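Long-range contacts in ribosome-inactivating protein 3 (Zea mays, PDB 2PQG), which belongs to the plant ribosome-inactivating proteins and has the mixed helix-and-sheet fold of that family: residues P42-V47 and M69-L74; K137-A142 and D168-T173; R222-A227 and A257-Q262. All coordinates share one frame; numbering follows the deposited sequence.

Contact 1 of 3, residues P42-V47 and M69-L74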
loop_
_atom_site.group_PDB
_atom_site.type_symbol
_atom_site.label_atom_id
_atom_site.label_comp_id
_atom_site.label_asym_id
_atom_site.label_seq_id
_atom_site.Cartn_x
_atom_site.Cartn_y
_atom_site.Cartn_z
ATOM N N PRO A 42 14.836 -7.023 3.676
ATOM C CA PRO A 42 15.445 -7.270 4.987
ATOM C C PRO A 42 14.530 -8.149 5.838
ATOM O O PRO A 42 13.309 -8.064 5.729
ATOM C CB PRO A 42 15.581 -5.865 5.568
ATOM C CG PRO A 42 15.724 -4.997 4.346
ATOM C CD PRO A 42 14.709 -5.576 3.416
ATOM N N PRO A 43 15.107 -9.010 6.695
ATOM C CA PRO A 43 14.282 -9.880 7.543
ATOM C C PRO A 43 13.374 -9.081 8.460
ATOM O O PRO A 43 13.768 -8.044 8.998
ATOM C CB PRO A 43 15.317 -10.699 8.312
ATOM C CG PRO A 43 16.500 -9.781 8.371
ATOM C CD PRO A 43 16.538 -9.222 6.972
ATOM N N GLU A 44 12.155 -9.575 8.637
ATOM C CA GLU A 44 11.184 -8.900 9.472
ATOM C C GLU A 44 11.494 -9.033 10.956
ATOM O O GLU A 44 12.002 -10.056 11.405
ATOM C CB GLU A 44 9.787 -9.440 9.172
ATOM C CG GLU A 44 8.680 -8.667 9.862
ATOM C CD GLU A 44 7.358 -8.791 9.147
ATOM O OE1 GLU A 44 7.339 -8.588 7.911
ATOM O OE2 GLU A 44 6.342 -9.076 9.820
ATOM N N LYS A 45 11.194 -7.976 11.704
ATOM C CA LYS A 45 11.402 -7.924 13.153
ATOM C C LYS A 45 10.192 -7.279 13.790
ATOM O O LYS A 45 9.413 -6.613 13.111
ATOM C CB LYS A 45 12.596 -7.058 13.513
ATOM C CG LYS A 45 13.916 -7.579 13.063
ATOM C CD LYS A 45 14.997 -6.634 13.519
ATOM C CE LYS A 45 16.343 -7.112 13.047
ATOM N NZ LYS A 45 16.690 -8.415 13.681
ATOM N N LYS A 46 10.051 -7.457 15.098
ATOM C CA LYS A 46 8.939 -6.860 15.829
ATOM C C LYS A 46 8.979 -5.340 15.622
ATOM O O LYS A 46 7.950 -4.696 15.390
ATOM C CB LYS A 46 9.059 -7.165 17.319
ATOM C CG LYS A 46 7.773 -7.687 17.936
ATOM C CD LYS A 46 7.781 -7.532 19.449
ATOM C CE LYS A 46 6.607 -8.262 20.083
ATOM N NZ LYS A 46 7.018 -8.982 21.323
ATOM N N VAL A 47 10.181 -4.772 15.706
ATOM C CA VAL A 47 10.350 -3.318 15.537
ATOM C C VAL A 47 11.035 -2.979 14.208
ATOM O O VAL A 47 12.240 -3.145 14.064
ATOM C CB VAL A 47 11.174 -2.705 16.679
ATOM C CG1 VAL A 47 10.864 -1.207 16.796
ATOM C CG2 VAL A 47 10.893 -3.423 17.980
ATOM N N MET A 69 10.605 -1.243 5.760
ATOM C CA MET A 69 11.431 -1.764 4.680
ATOM C C MET A 69 11.338 -3.282 4.599
ATOM O O MET A 69 11.397 -3.847 3.508
ATOM C CB MET A 69 12.886 -1.356 4.889
ATOM C CG MET A 69 13.266 -0.111 4.145
ATOM S SD MET A 69 13.497 -0.527 2.415
ATOM C CE MET A 69 15.236 -0.828 2.440
ATOM N N ASP A 70 11.174 -3.942 5.744
ATOM C CA ASP A 70 11.111 -5.396 5.745
ATOM C C ASP A 70 9.941 -6.025 4.973
ATOM O O ASP A 70 10.137 -7.010 4.264
ATOM C CB ASP A 70 11.185 -5.955 7.183
ATOM C CG ASP A 70 10.222 -5.283 8.144
ATOM O OD1 ASP A 70 9.209 -4.719 7.687
ATOM O OD2 ASP A 70 10.481 -5.339 9.368
ATOM N N ASN A 71 8.733 -5.478 5.086
ATOM C CA ASN A 71 7.616 -6.060 4.342
ATOM C C ASN A 71 6.998 -5.079 3.345
ATOM O O ASN A 71 6.007 -5.392 2.686
ATOM C CB ASN A 71 6.535 -6.579 5.296
ATOM C CG ASN A 71 5.903 -5.482 6.116
ATOM O OD1 ASN A 71 5.919 -4.310 5.730
ATOM N ND2 ASN A 71 5.324 -5.854 7.250
ATOM N N LEU A 72 7.609 -3.902 3.229
ATOM C CA LEU A 72 7.147 -2.844 2.329
ATOM C C LEU A 72 5.690 -2.459 2.549
ATOM O O LEU A 72 4.955 -2.203 1.595
ATOM C CB LEU A 72 7.355 -3.234 0.855
ATOM C CG LEU A 72 8.764 -3.094 0.258
ATOM C CD1 LEU A 72 8.700 -3.256 -1.256
ATOM C CD2 LEU A 72 9.343 -1.728 0.601
ATOM N N TYR A 73 5.266 -2.403 3.805
ATOM C CA TYR A 73 3.886 -2.042 4.069
ATOM C C TYR A 73 3.752 -0.778 4.886
ATOM O O TYR A 73 4.573 -0.489 5.751
ATOM C CB TYR A 73 3.160 -3.176 4.777
ATOM C CG TYR A 73 1.697 -3.250 4.410
ATOM C CD1 TYR A 73 1.301 -3.706 3.154
ATOM C CD2 TYR A 73 0.708 -2.862 5.314
ATOM C CE1 TYR A 73 -0.046 -3.777 2.807
ATOM C CE2 TYR A 73 -0.643 -2.926 4.976
ATOM C CZ TYR A 73 -1.013 -3.388 3.723
ATOM O OH TYR A 73 -2.347 -3.480 3.397
ATOM N N LEU A 74 2.686 -0.038 4.608
ATOM C CA LEU A 74 2.392 1.226 5.281
ATOM C C LEU A 74 2.036 1.066 6.757
ATOM O O LEU A 74 1.224 0.213 7.115
ATOM C CB LEU A 74 1.235 1.912 4.554
ATOM C CG LEU A 74 0.751 3.278 5.015
ATOM C CD1 LEU A 74 1.821 4.315 4.769
ATOM C CD2 LEU A 74 -0.498 3.633 4.242
HETATM O O HOH W 1 11.140 -9.774 4.912
#

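Contact 2 of 3, residues K137-A142 and D168-T173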
loop_
_atom_site.group_PDB
_atom_site.type_symbol
_atom_site.label_atom_id
_atom_site.label_comp_id
_atom_site.label_asym_id
_atom_site.label_seq_id
_atom_site.Cartn_x
_atom_site.Cartn_y
_atom_site.Cartn_z
ATOM N N LYS A 137 -5.596 16.588 5.300
ATOM C CA LYS A 137 -6.524 17.238 6.217
ATOM C C LYS A 137 -7.117 16.281 7.240
ATOM O O LYS A 137 -8.086 16.649 7.904
ATOM C CB LYS A 137 -7.694 17.870 5.469
ATOM C CG LYS A 137 -7.346 18.474 4.149
ATOM C CD LYS A 137 -8.442 19.414 3.712
ATOM C CE LYS A 137 -8.042 20.149 2.451
ATOM N NZ LYS A 137 -8.557 21.546 2.461
ATOM N N LYS A 138 -6.568 15.071 7.373
ATOM C CA LYS A 138 -7.121 14.129 8.343
ATOM C C LYS A 138 -7.440 14.889 9.610
ATOM O O LYS A 138 -6.585 15.531 10.219
ATOM C CB LYS A 138 -6.162 12.992 8.681
ATOM C CG LYS A 138 -6.717 12.069 9.765
ATOM C CD LYS A 138 -7.626 10.998 9.201
ATOM C CE LYS A 138 -8.693 10.605 10.208
ATOM N NZ LYS A 138 -8.149 10.399 11.575
ATOM N N LYS A 139 -8.701 14.798 9.990
ATOM C CA LYS A 139 -9.237 15.482 11.150
ATOM C C LYS A 139 -9.386 14.505 12.286
ATOM O O LYS A 139 -9.448 13.297 12.082
ATOM C CB LYS A 139 -10.616 16.033 10.797
ATOM C CG LYS A 139 -11.624 14.932 10.373
ATOM C CD LYS A 139 -11.109 14.092 9.192
ATOM C CE LYS A 139 -12.216 13.378 8.475
ATOM N NZ LYS A 139 -12.461 11.995 8.968
ATOM N N LYS A 140 -9.478 15.021 13.494
ATOM C CA LYS A 140 -9.666 14.171 14.670
ATOM C C LYS A 140 -11.146 13.958 14.904
ATOM O O LYS A 140 -11.580 13.028 15.600
ATOM C CB LYS A 140 -9.148 14.872 15.912
ATOM C CG LYS A 140 -8.622 16.311 15.691
ATOM C CD LYS A 140 -7.623 16.713 16.773
ATOM C CE LYS A 140 -8.290 16.845 18.133
ATOM N NZ LYS A 140 -7.295 16.892 19.237
ATOM N N MET A 141 -11.947 14.837 14.311
ATOM C CA MET A 141 -13.318 15.047 14.756
ATOM C C MET A 141 -14.318 14.546 13.720
ATOM O O MET A 141 -14.064 14.610 12.517
ATOM C CB MET A 141 -13.566 16.527 15.053
ATOM C CG MET A 141 -13.356 16.912 16.509
ATOM S SD MET A 141 -14.176 15.783 17.651
ATOM C CE MET A 141 -13.398 14.232 17.211
ATOM N N ALA A 142 -15.455 14.049 14.194
ATOM C CA ALA A 142 -16.750 14.455 13.661
ATOM C C ALA A 142 -17.780 14.613 14.775
ATOM O O ALA A 142 -18.636 13.749 14.968
ATOM C CB ALA A 142 -17.236 13.453 12.624
ATOM N N ASP A 168 -19.440 4.347 10.469
ATOM C CA ASP A 168 -18.290 4.336 9.563
ATOM C C ASP A 168 -17.794 5.758 9.284
ATOM O O ASP A 168 -17.789 6.207 8.136
ATOM C CB ASP A 168 -18.683 3.639 8.259
ATOM C CG ASP A 168 -17.490 3.092 7.507
ATOM O OD1 ASP A 168 -16.376 3.072 8.078
ATOM O OD2 ASP A 168 -17.670 2.668 6.344
ATOM N N PRO A 169 -17.369 6.481 10.340
ATOM C CA PRO A 169 -16.866 7.860 10.255
ATOM C C PRO A 169 -15.678 8.091 9.310
ATOM O O PRO A 169 -15.675 9.087 8.583
ATOM C CB PRO A 169 -16.519 8.195 11.708
ATOM C CG PRO A 169 -17.465 7.335 12.493
ATOM C CD PRO A 169 -17.397 6.031 11.744
ATOM N N GLN A 170 -14.675 7.204 9.316
ATOM C CA GLN A 170 -13.524 7.383 8.424
ATOM C C GLN A 170 -13.621 6.508 7.179
ATOM O O GLN A 170 -12.606 5.992 6.690
ATOM C CB GLN A 170 -12.181 7.070 9.111
ATOM C CG GLN A 170 -12.142 7.173 10.623
ATOM C CD GLN A 170 -11.567 8.480 11.128
ATOM O OE1 GLN A 170 -10.381 8.757 10.961
ATOM N NE2 GLN A 170 -12.411 9.289 11.759
ATOM N N ALA A 171 -14.836 6.326 6.673
ATOM C CA ALA A 171 -15.027 5.549 5.458
ATOM C C ALA A 171 -14.168 6.231 4.398
ATOM O O ALA A 171 -13.453 5.570 3.644
ATOM C CB ALA A 171 -16.505 5.563 5.030
ATOM N N ASP A 172 -14.235 7.562 4.368
ATOM C CA ASP A 172 -13.478 8.357 3.404
ATOM C C ASP A 172 -11.973 8.142 3.534
ATOM O O ASP A 172 -11.281 7.954 2.533
ATOM C CB ASP A 172 -13.808 9.843 3.565
ATOM C CG ASP A 172 -13.062 10.714 2.579
ATOM O OD1 ASP A 172 -13.210 10.497 1.353
ATOM O OD2 ASP A 172 -12.325 11.615 3.036
ATOM N N THR A 173 -11.472 8.176 4.764
ATOM C CA THR A 173 -10.060 7.961 5.016
ATOM C C THR A 173 -9.668 6.535 4.605
ATOM O O THR A 173 -8.679 6.337 3.904
ATOM C CB THR A 173 -9.726 8.174 6.505
ATOM O OG1 THR A 173 -9.926 9.548 6.848
ATOM C CG2 THR A 173 -8.290 7.799 6.795
HETATM O O HOH W 2 -13.358 10.086 6.956
#

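Contact 3 of 3, residues R222-A227 and A257-Q262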
loop_
_atom_site.group_PDB
_atom_site.type_symbol
_atom_site.label_atom_id
_atom_site.label_comp_id
_atom_site.label_asym_id
_atom_site.label_seq_id
_atom_site.Cartn_x
_atom_site.Cartn_y
_atom_site.Cartn_z
ATOM N N ARG A 222 2.728 -15.752 0.454
ATOM C CA ARG A 222 2.719 -17.079 -0.089
ATOM C C ARG A 222 3.581 -17.205 -1.318
ATOM O O ARG A 222 4.332 -18.172 -1.442
ATOM C CB ARG A 222 1.303 -17.513 -0.396
ATOM C CG ARG A 222 1.223 -18.994 -0.541
ATOM C CD ARG A 222 -0.141 -19.474 -0.193
ATOM N NE ARG A 222 -1.016 -19.495 -1.356
ATOM C CZ ARG A 222 -2.337 -19.548 -1.270
ATOM N NH1 ARG A 222 -2.909 -19.575 -0.070
ATOM N NH2 ARG A 222 -3.080 -19.589 -2.374
ATOM N N ILE A 223 3.491 -16.249 -2.238
ATOM C CA ILE A 223 4.335 -16.370 -3.411
ATOM C C ILE A 223 5.788 -16.048 -3.057
ATOM O O ILE A 223 6.704 -16.378 -3.805
ATOM C CB ILE A 223 3.803 -15.550 -4.637
ATOM C CG1 ILE A 223 4.951 -14.804 -5.304
ATOM C CG2 ILE A 223 2.634 -14.681 -4.256
ATOM C CD1 ILE A 223 5.070 -15.135 -6.761
ATOM N N SER A 224 6.004 -15.440 -1.892
ATOM C CA SER A 224 7.362 -15.162 -1.448
ATOM C C SER A 224 7.935 -16.482 -0.945
ATOM O O SER A 224 9.100 -16.785 -1.187
ATOM C CB SER A 224 7.379 -14.128 -0.326
ATOM O OG SER A 224 7.158 -12.835 -0.848
ATOM N N LYS A 225 7.114 -17.265 -0.245
ATOM C CA LYS A 225 7.549 -18.568 0.260
ATOM C C LYS A 225 7.863 -19.488 -0.922
ATOM O O LYS A 225 8.861 -20.210 -0.913
ATOM C CB LYS A 225 6.465 -19.192 1.145
ATOM C CG LYS A 225 6.249 -18.438 2.453
ATOM C CD LYS A 225 5.293 -19.146 3.420
ATOM C CE LYS A 225 5.349 -18.464 4.781
ATOM N NZ LYS A 225 4.681 -19.237 5.858
ATOM N N ALA A 226 7.011 -19.453 -1.942
ATOM C CA ALA A 226 7.227 -20.261 -3.133
ATOM C C ALA A 226 8.526 -19.824 -3.801
ATOM O O ALA A 226 9.263 -20.651 -4.338
ATOM C CB ALA A 226 6.060 -20.103 -4.105
ATOM N N ALA A 227 8.806 -18.523 -3.771
ATOM C CA ALA A 227 10.024 -18.007 -4.383
ATOM C C ALA A 227 11.211 -18.760 -3.805
ATOM O O ALA A 227 12.120 -19.168 -4.534
ATOM C CB ALA A 227 10.159 -16.519 -4.114
ATOM N N ALA A 257 8.084 -8.337 -7.708
ATOM C CA ALA A 257 9.356 -7.666 -7.943
ATOM C C ALA A 257 10.278 -7.855 -6.750
ATOM O O ALA A 257 11.478 -8.032 -6.915
ATOM C CB ALA A 257 9.124 -6.174 -8.206
ATOM N N LEU A 258 9.711 -7.830 -5.548
ATOM C CA LEU A 258 10.495 -8.007 -4.333
ATOM C C LEU A 258 9.843 -9.041 -3.415
ATOM O O LEU A 258 8.659 -8.929 -3.082
ATOM C CB LEU A 258 10.618 -6.677 -3.594
ATOM C CG LEU A 258 11.251 -5.509 -4.355
ATOM C CD1 LEU A 258 10.968 -4.215 -3.598
ATOM C CD2 LEU A 258 12.746 -5.735 -4.528
ATOM N N VAL A 259 10.614 -10.043 -2.992
ATOM C CA VAL A 259 10.061 -11.069 -2.123
ATOM C C VAL A 259 10.383 -10.894 -0.658
ATOM O O VAL A 259 11.427 -10.363 -0.277
ATOM C CB VAL A 259 10.511 -12.481 -2.532
ATOM C CG1 VAL A 259 10.046 -12.774 -3.938
ATOM C CG2 VAL A 259 12.013 -12.612 -2.405
ATOM N N LYS A 260 9.451 -11.371 0.155
ATOM C CA LYS A 260 9.546 -11.329 1.600
ATOM C C LYS A 260 10.576 -12.360 2.075
ATOM O O LYS A 260 10.493 -13.551 1.735
ATOM C CB LYS A 260 8.172 -11.636 2.172
ATOM C CG LYS A 260 8.032 -11.431 3.649
ATOM C CD LYS A 260 6.556 -11.389 3.979
ATOM C CE LYS A 260 6.310 -11.246 5.459
ATOM N NZ LYS A 260 7.560 -11.479 6.222
ATOM N N ASN A 261 11.549 -11.882 2.848
ATOM C CA ASN A 261 12.614 -12.723 3.372
ATOM C C ASN A 261 12.088 -13.811 4.292
ATOM O O ASN A 261 11.467 -13.520 5.319
ATOM C CB ASN A 261 13.621 -11.885 4.158
ATOM C CG ASN A 261 14.996 -12.545 4.248
ATOM O OD1 ASN A 261 15.120 -13.777 4.308
ATOM N ND2 ASN A 261 16.037 -11.717 4.272
ATOM N N GLN A 262 12.351 -15.063 3.924
ATOM C CA GLN A 262 11.935 -16.193 4.738
ATOM C C GLN A 262 12.949 -16.404 5.865
ATOM O O GLN A 262 12.611 -16.929 6.929
ATOM C CB GLN A 262 11.815 -17.452 3.885
ATOM C CG GLN A 262 10.541 -17.504 3.070
ATOM C CD GLN A 262 9.477 -16.532 3.557
ATOM O OE1 GLN A 262 9.322 -15.444 3.002
ATOM N NE2 GLN A 262 8.745 -16.917 4.600
#

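Contact 1 of 3, residues P42-V47 and M69-L74
Asp70 reaches across to the backbone of Pro42, Pro43 and Glu44. Its CB lies 3.3 Å from Pro42 O and also near Glu44 CA. From CB the chain turns so that CG stands between the backbone N and the carbonyl carbon (chi1 49°). This brings the carboxylate beside the backbone at Glu44 and Lys45. Asp70 CG comes within 4.0 Å of Glu44 CA. At the tip the two oxygens go separate ways. Asp70 OD2 lies 3.6 Å from Glu44 CA, but its main partner is the guanidinium of Arg68, in a salt bridge. Asp70 OD1 accepts a weak bond from Asn71 N within its own loop.

Glu44 crosses Asp70 at about a right angle, its CG 3.8 Å from Asp70 OD2. Its chain runs on extended, and this carries the carboxylate over to Asn71. There Glu44 OE1 takes a weak, bent bond from Asn71 ND2 at 3.5 Å (133°). The carboxylate and amide planes stand nearly perpendicular, 86° apart. A water donates to both Pro42 O and Asp70 O and so bridges the two backbones.

The two acids are close, with Glu44 OE1 4.3 Å from Asp70 OD1. This is probably offset by Arg68, which also donates to Lys45 O, and by Lys260, whose NZ makes a long, weak ion pair with Glu44 OE1. The direct polar link is weak, and the contact probably depends more on Arg68, the water and close carbon-oxygen packing than on that bond.

Contact 2 of 3, residues K137-A142 and D168-T173
Gln170, Lys138 and Lys139 bury the most surface here. The side chain of Gln170 bends at chi2 and meets Lys138 at about a right angle. The modelled approach of its amide oxygen to the end of Lys138 is too close, so its detail is doubtful. Lys138 NZ gives a weak bond to Lys139 O at 3.2 Å, and the side chain makes a cation-pi contact with Trp85. Lys138 CG is anti to the backbone N (chi1 176°), and a bend at chi2 then lays the chain across Thr173. Lys138 CD rests 3.6 Å from Thr173 OG1.

Lys139 comes in alongside Gln170, the two chains running in opposite directions. Its NZ stops 3.9 Å from Gln170 NE2, and its hydrogen-bond partner here is a water. The water accepts from Lys139 NZ at 2.9 Å and donates to Pro169 O at 3.0 Å. It also takes a weak bond from Thr173 N, at 3.5 Å. One water thus joins the lysine to the first turn of the helix. The acid of Asp172 is farther off and may add some attraction for this ammonium group.

Gln170 holds the N-cap position of helix 171-189, within a type I turn from Asp168 to Ala171 that follows helix 159-167. The contact therefore sets the loop that follows helix 125-135 against the junction of two later helices. Phe105 packs on Gln170 and Thr173, while Trp85 belongs to strand 84-86.

Contact 3 of 3, residues R222-A227 and A257-Q262
The flat amide of Gln262 lies against the aliphatic chain of Lys225. Lys225 CG sits over one face of the amide, 3.9 Å from Gln262 CD. The two side chains cross at about a right angle, and the extended Lys225 chain then runs on past the group. The backbone O of Lys260 lies beside one end of the amide. Which end of this amide carries the nitrogen is doubtful in the model, so its polar partners stay open.

The firm bond of the contact is made by Ser224. Its OG accepts from Lys260 N at 2.9 Å, and the bond is almost straight (170°). Ser224 OG stands beside its own backbone N (chi1 -76°), a position that serves a second partner as well, Trp220 O one turn back in the helix. A carbonyl can only accept, so the hydroxyl donates to Trp220 O while accepting from Lys260 N. The buried oxygen is gripped from two directions. Around it Lys260 CB packs 3.4 Å from Ser224 OG, and Val259 CA lies 3.6 Å from the same oxygen. One turn on, Ala227 CB meets Val259 CG1 at 3.8 Å in a small apolar touch.

Helix 220-232 thus carries the late segment 257-262 along one flank. Val259 also pairs through its backbone with Pro39 and Leu41, and Leu258 packs on Ile27 of helix 15-27, while helix 239-242 meets Ile223 and Ala226.

In the fold
The three contacts follow one another along the chain, and none nests in or crosses another. Contact 1 closes first. Its loop holds strands 51-57 and 62-68, and it joins the segment before the first to the turn after the second. Contact 2 closes a loop with helix 159-167 and the unmodelled residues 150-155, tying the chain after helix 125-135 to the start of helix 171-189. Contact 3 closes last, bringing the C-terminal segment back to helix 220-232. Contacts 1 and 3 touch: Leu72 packs on Leu258, and Pro43 on Asn261. The C-terminal segment thus meets the loops that flank strands 51-57 and 74-78. Contact 2 stands apart, its centre about 35 Å from that of contact 3.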